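Long-range contacts in cyclase (Streptomyces sp. R1128, PDB 3TFZ), which probably cyclises and aromatises nascent polyketide chains in the R1128 biosynthetic pathway, as an aromatase/cyclase of the Bet v 1-like superfamily: residues A[33-38]-A[150-155]; A[11-16]-A[155-160]. One frame throughout, in Å; residues are numbered along the deposited sequence.

In the fold
Helix 131-164 serves both contacts, which share Gly155 and have centres 12 Å apart. In contact 1 its residues 150-155 meet segment 33-38, which runs from helix 30-33 into strand 37-46, one outermost strand of the sheet within the chain; in contact 2 its residues 155-160 meet the end of the other, strand 5-13, and the residues just after it. Contact 1 lies deeper, about 9 Å between its centre and that of the chain, against about 16 Å for contact 2. The two also touch directly: Ile33 CG1 lies 3.6 Å from Glu156 CD, and Leu154 CD2 packs on Val11 and Thr12. Phe34 O, Pro35 O and Thr37 O of contact 1 bind a potassium ion together with Ala31 O and a water.

Contact 1 of 2, residues A[33-38]-A[150-155]; sequences IFPPTE and LNAVLG. With K (potassium ion), chain G.
The Phe34 ring reaches helix 131-164 with one flank, its CD2, CE2 and CZ atoms running past two consecutive residues of the helix. Phe34 CD2 lies 3.6 Å from Ala152 CB, and at the far end of the ring Phe34 CZ lies 3.6 Å from Val153 CG2; CE2 is between them and close to both methyls. Both methyls approach the ring obliquely. Phe34 and Val153 run side by side and point the same way. With CG anti to its own carbonyl carbon (chi1 -69°), the Phe34 ring extends closer to the helix than its CB does. Val153 turns CG2 to the ring by setting that methyl anti to its carbonyl carbon, while CG1 stands anti to the backbone N (chi1 175°). The Ala152 methyl points at the turn and also meets backbone there, its CB 3.3 Å from Ile33 O. The protein has the helix-grip fold of the Bet v 1-like superfamily, in which a curved antiparallel sheet wraps round a long C-terminal helix; here the helix packs against the turn leading from helix 30-33 into strand 37-46. The contact has no direct hydrogen bond between its segments, but one water spans it, donating to Ala152 O at 2.6 Å and to Ile33 O at 3.2 Å. Pro35 adds a looser contact, its CD 4.3 Å from Ala152 CB. From Phe34 onward the backbone carbonyls serve a potassium ion, bound by Phe34 O at 2.7 Å and Thr37 O at 2.6 Å, with Pro35 O more distant, a water, and Ala31 O from helix 30-33. Tyr30 also meets the Phe34 ring, with planes at about 60°.

Contact 2 of 2, residues A[11-16]-A[155-160]; sequences VTVAAP and GEAERR
Glu158 reaches from helix 131-164 to the backbone just past the end of strand 5-13, where Ala14 N donates to Glu158 OE2 at 2.9 Å in a nearly straight bond (171° at the hydrogen). The amide meets OE2 on its anti side, 29° out of the carboxylate plane. Setting CG anti to the carbonyl carbon and extending the chain beyond it carries the acid across to this amide. The shaft packs on the way, Glu158 CG lying 4.0 Å from Val13 CG1 as the two side chains cross obliquely. At the carboxylate itself, Ala14 CB lies 3.6 Å from Glu158 OE2. Cut back to an alanine, Glu158 would lose the carboxylate that accepts from Ala14 N, and the amide would probably be left without this acceptor and the Val13 CG1 methyl without a neighbour. In this helix-grip fold the strand and helix segments run nearly parallel, 14° apart with axes 9.5 Å from each other, and the strand leads here into an inverse gamma turn centred on Ala14. Val13 holds CG1 anti to its backbone N, which places Val13 CG1 3.7 Å from Ala157 CB. The Ala15 methyl meets the same Ala157 CB, and Val20 of helix 17-25 touches both Val13 and Ala157. Elsewhere on the helix, Arg160 NE and NH2 donate side-on to Glu156 OE2 and Arg159 NH1 donates to Glu156 OE1, forming a salt-bridge network.

Contact 1 of 2, residues A[33-38]-A[150-155]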
loop_
_atom_site.group_PDB
_atom_site.type_symbol
_atom_site.label_atom_id
_atom_site.label_comp_id
_atom_site.label_asym_id
_atom_site.label_seq_id
_atom_site.Cartn_x
_atom_site.Cartn_y
_atom_site.Cartn_z
ATOM N N ILE A 33 -19.562 1.207 -9.433
ATOM C CA ILE A 33 -18.095 1.426 -9.456
ATOM C C ILE A 33 -17.324 0.214 -8.829
ATOM O O ILE A 33 -16.157 -0.068 -9.202
ATOM C CB ILE A 33 -17.911 2.865 -8.761
ATOM C CG1 ILE A 33 -18.302 3.955 -9.742
ATOM C CG2 ILE A 33 -16.658 3.153 -7.763
ATOM C CD1 ILE A 33 -18.777 5.198 -9.018
ATOM N N PHE A 34 -17.973 -0.543 -7.934
ATOM C CA PHE A 34 -17.308 -1.705 -7.255
ATOM C C PHE A 34 -17.902 -2.923 -7.780
ATOM O O PHE A 34 -19.080 -3.116 -7.580
ATOM C CB PHE A 34 -17.445 -1.702 -5.739
ATOM C CG PHE A 34 -16.648 -0.559 -5.035
ATOM C CD1 PHE A 34 -17.199 0.631 -4.797
ATOM C CD2 PHE A 34 -15.374 -0.731 -4.660
ATOM C CE1 PHE A 34 -16.497 1.660 -4.223
ATOM C CE2 PHE A 34 -14.656 0.335 -4.071
ATOM C CZ PHE A 34 -15.222 1.506 -3.834
ATOM N N PRO A 35 -17.150 -3.680 -8.611
ATOM C CA PRO A 35 -17.755 -4.893 -9.209
ATOM C C PRO A 35 -18.362 -5.895 -8.203
ATOM O O PRO A 35 -19.441 -6.416 -8.428
ATOM C CB PRO A 35 -16.611 -5.462 -10.121
ATOM C CG PRO A 35 -15.787 -4.064 -10.514
ATOM C CD PRO A 35 -15.775 -3.395 -9.139
ATOM N N PRO A 36 -17.697 -6.138 -7.071
ATOM C CA PRO A 36 -18.360 -7.175 -6.198
ATOM C C PRO A 36 -19.533 -6.586 -5.410
ATOM O O PRO A 36 -20.381 -7.344 -4.945
ATOM C CB PRO A 36 -17.216 -7.600 -5.229
ATOM C CG PRO A 36 -15.900 -6.889 -5.778
ATOM C CD PRO A 36 -16.440 -5.628 -6.483
ATOM N N THR A 37 -19.611 -5.234 -5.295
ATOM C CA THR A 37 -20.812 -4.556 -4.745
ATOM C C THR A 37 -22.096 -4.610 -5.568
ATOM O O THR A 37 -22.143 -3.955 -6.645
ATOM C CB THR A 37 -20.489 -3.151 -4.357
ATOM O OG1 THR A 37 -19.354 -3.288 -3.565
ATOM C CG2 THR A 37 -21.665 -2.454 -3.512
ATOM N N GLU A 38 -23.090 -5.372 -5.115
ATOM C CA GLU A 38 -24.346 -5.550 -5.865
ATOM C C GLU A 38 -25.432 -4.488 -5.566
ATOM O O GLU A 38 -26.327 -4.231 -6.358
ATOM C CB GLU A 38 -24.949 -6.943 -5.592
ATOM C CG GLU A 38 -24.044 -8.122 -5.985
ATOM C CD GLU A 38 -23.610 -8.109 -7.466
ATOM O OE1 GLU A 38 -24.460 -8.464 -8.339
ATOM O OE2 GLU A 38 -22.427 -7.728 -7.769
ATOM N N LEU A 150 -9.575 -0.575 -3.912
ATOM C CA LEU A 150 -8.541 0.393 -4.339
ATOM C C LEU A 150 -8.527 0.582 -5.846
ATOM O O LEU A 150 -8.515 1.700 -6.254
ATOM C CB LEU A 150 -7.150 -0.033 -3.819
ATOM C CG LEU A 150 -6.802 0.293 -2.352
ATOM C CD1 LEU A 150 -5.505 -0.391 -1.883
ATOM C CD2 LEU A 150 -6.679 1.837 -2.046
ATOM N N ASN A 151 -8.405 -0.498 -6.643
ATOM C CA ASN A 151 -8.435 -0.495 -8.122
ATOM C C ASN A 151 -9.798 0.036 -8.750
ATOM O O ASN A 151 -9.808 0.714 -9.781
ATOM C CB ASN A 151 -8.061 -1.883 -8.697
ATOM C CG ASN A 151 -6.564 -2.254 -8.450
ATOM O OD1 ASN A 151 -5.623 -1.407 -8.416
ATOM N ND2 ASN A 151 -6.332 -3.558 -8.357
ATOM N N ALA A 152 -10.919 -0.271 -8.120
ATOM C CA ALA A 152 -12.260 0.234 -8.500
ATOM C C ALA A 152 -12.196 1.754 -8.434
ATOM O O ALA A 152 -12.583 2.438 -9.392
ATOM C CB ALA A 152 -13.285 -0.271 -7.550
ATOM N N VAL A 153 -11.668 2.286 -7.321
ATOM C CA VAL A 153 -11.694 3.713 -7.078
ATOM C C VAL A 153 -10.764 4.445 -8.082
ATOM O O VAL A 153 -11.117 5.491 -8.617
ATOM C CB VAL A 153 -11.377 4.099 -5.609
ATOM C CG1 VAL A 153 -11.317 5.663 -5.479
ATOM C CG2 VAL A 153 -12.405 3.586 -4.688
ATOM N N LEU A 154 -9.567 3.881 -8.292
ATOM C CA LEU A 154 -8.579 4.397 -9.211
ATOM C C LEU A 154 -9.087 4.410 -10.639
ATOM O O LEU A 154 -8.982 5.459 -11.278
ATOM C CB LEU A 154 -7.291 3.577 -9.055
ATOM C CG LEU A 154 -6.144 3.141 -10.010
ATOM C CD1 LEU A 154 -6.276 3.173 -11.608
ATOM C CD2 LEU A 154 -4.731 3.386 -9.494
ATOM N N GLY A 155 -9.660 3.261 -11.126
ATOM C CA GLY A 155 -10.230 3.124 -12.474
ATOM C C GLY A 155 -11.286 4.236 -12.676
ATOM O O GLY A 155 -11.302 4.921 -13.696
HETATM K K K G . -21.180 -3.865 -9.096
HETATM O O HOH W 1 -14.170 1.457 -11.240
HETATM O O HOH W 2 -19.577 -2.586 -11.155
#

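Contact 2 of 2, residues A[11-16]-A[155-160]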
loop_
_atom_site.group_PDB
_atom_site.type_symbol
_atom_site.label_atom_id
_atom_site.label_comp_id
_atom_site.label_asym_id
_atom_site.label_seq_id
_atom_site.Cartn_x
_atom_site.Cartn_y
_atom_site.Cartn_z
ATOM N N VAL A 11 -2.440 2.544 -3.590
ATOM C CA VAL A 11 -2.327 2.732 -5.063
ATOM C C VAL A 11 -2.185 4.254 -5.290
ATOM O O VAL A 11 -2.598 5.057 -4.415
ATOM C CB VAL A 11 -3.618 2.091 -5.606
ATOM C CG1 VAL A 11 -4.929 2.986 -5.781
ATOM C CG2 VAL A 11 -3.445 0.667 -6.219
ATOM N N THR A 12 -1.511 4.638 -6.394
ATOM C CA THR A 12 -1.253 5.999 -6.816
ATOM C C THR A 12 -2.275 6.214 -7.878
ATOM O O THR A 12 -2.280 5.463 -8.845
ATOM C CB THR A 12 0.186 6.131 -7.394
ATOM O OG1 THR A 12 1.121 5.969 -6.347
ATOM C CG2 THR A 12 0.451 7.515 -7.886
ATOM N N VAL A 13 -3.154 7.214 -7.727
ATOM C CA VAL A 13 -4.248 7.501 -8.711
ATOM C C VAL A 13 -3.857 8.666 -9.634
ATOM O O VAL A 13 -3.426 9.747 -9.165
ATOM C CB VAL A 13 -5.564 7.788 -8.017
ATOM C CG1 VAL A 13 -6.808 7.942 -9.056
ATOM C CG2 VAL A 13 -5.887 6.622 -7.003
ATOM N N ALA A 14 -3.914 8.457 -10.961
ATOM C CA ALA A 14 -3.514 9.564 -11.832
ATOM C C ALA A 14 -4.744 10.507 -11.940
ATOM O O ALA A 14 -5.332 10.591 -12.996
ATOM C CB ALA A 14 -3.059 9.042 -13.237
ATOM N N ALA A 15 -5.183 11.128 -10.831
ATOM C CA ALA A 15 -6.298 12.135 -10.802
ATOM C C ALA A 15 -6.037 13.048 -9.624
ATOM O O ALA A 15 -5.421 12.603 -8.623
ATOM C CB ALA A 15 -7.696 11.456 -10.618
ATOM N N PRO A 16 -6.579 14.315 -9.649
ATOM C CA PRO A 16 -6.411 15.205 -8.432
ATOM C C PRO A 16 -7.179 14.692 -7.179
ATOM O O PRO A 16 -8.185 14.001 -7.306
ATOM C CB PRO A 16 -6.991 16.575 -8.912
ATOM C CG PRO A 16 -7.051 16.462 -10.581
ATOM C CD PRO A 16 -7.421 14.960 -10.686
ATOM N N GLY A 155 -9.660 3.261 -11.126
ATOM C CA GLY A 155 -10.230 3.124 -12.474
ATOM C C GLY A 155 -11.286 4.236 -12.676
ATOM O O GLY A 155 -11.302 4.921 -13.696
ATOM N N GLU A 156 -12.125 4.420 -11.680
ATOM C CA GLU A 156 -13.214 5.382 -11.733
ATOM C C GLU A 156 -12.774 6.842 -11.742
ATOM O O GLU A 156 -13.350 7.687 -12.461
ATOM C CB GLU A 156 -14.188 5.138 -10.584
ATOM C CG GLU A 156 -15.361 6.127 -10.565
ATOM C CD GLU A 156 -16.264 6.101 -11.791
ATOM O OE1 GLU A 156 -16.237 5.151 -12.607
ATOM O OE2 GLU A 156 -17.054 7.062 -11.950
ATOM N N ALA A 157 -11.793 7.175 -10.913
ATOM C CA ALA A 157 -11.309 8.547 -10.882
ATOM C C ALA A 157 -10.612 8.878 -12.213
ATOM O O ALA A 157 -10.739 9.999 -12.758
ATOM C CB ALA A 157 -10.339 8.812 -9.603
ATOM N N GLU A 158 -9.823 7.949 -12.700
ATOM C CA GLU A 158 -9.084 8.155 -13.952
ATOM C C GLU A 158 -10.056 8.216 -15.227
ATOM O O GLU A 158 -9.891 9.076 -16.090
ATOM C CB GLU A 158 -7.964 7.115 -14.083
ATOM C CG GLU A 158 -6.951 7.147 -12.970
ATOM C CD GLU A 158 -5.776 6.157 -13.155
ATOM O OE1 GLU A 158 -5.806 5.416 -14.139
ATOM O OE2 GLU A 158 -4.854 6.063 -12.297
ATOM N N ARG A 159 -11.042 7.318 -15.313
ATOM C CA ARG A 159 -12.219 7.425 -16.182
ATOM C C ARG A 159 -12.816 8.840 -16.237
ATOM O O ARG A 159 -13.237 9.282 -17.281
ATOM C CB ARG A 159 -13.280 6.579 -15.507
ATOM C CG ARG A 159 -14.289 6.112 -16.328
ATOM C CD ARG A 159 -15.065 4.853 -15.764
ATOM N NE ARG A 159 -14.219 3.664 -15.701
ATOM C CZ ARG A 159 -14.128 2.815 -14.654
ATOM N NH1 ARG A 159 -14.883 2.963 -13.529
ATOM N NH2 ARG A 159 -13.292 1.760 -14.760
ATOM N N ARG A 160 -12.998 9.470 -15.081
ATOM C CA ARG A 160 -13.531 10.810 -14.951
ATOM C C ARG A 160 -12.611 11.939 -15.411
ATOM O O ARG A 160 -13.088 12.923 -15.937
ATOM C CB ARG A 160 -13.983 11.100 -13.507
ATOM C CG ARG A 160 -15.063 10.171 -13.072
ATOM C CD ARG A 160 -15.816 10.744 -11.962
ATOM N NE ARG A 160 -16.669 9.694 -11.401
ATOM C CZ ARG A 160 -17.587 9.883 -10.440
ATOM N NH1 ARG A 160 -17.764 11.090 -9.859
ATOM N NH2 ARG A 160 -18.321 8.854 -10.048
#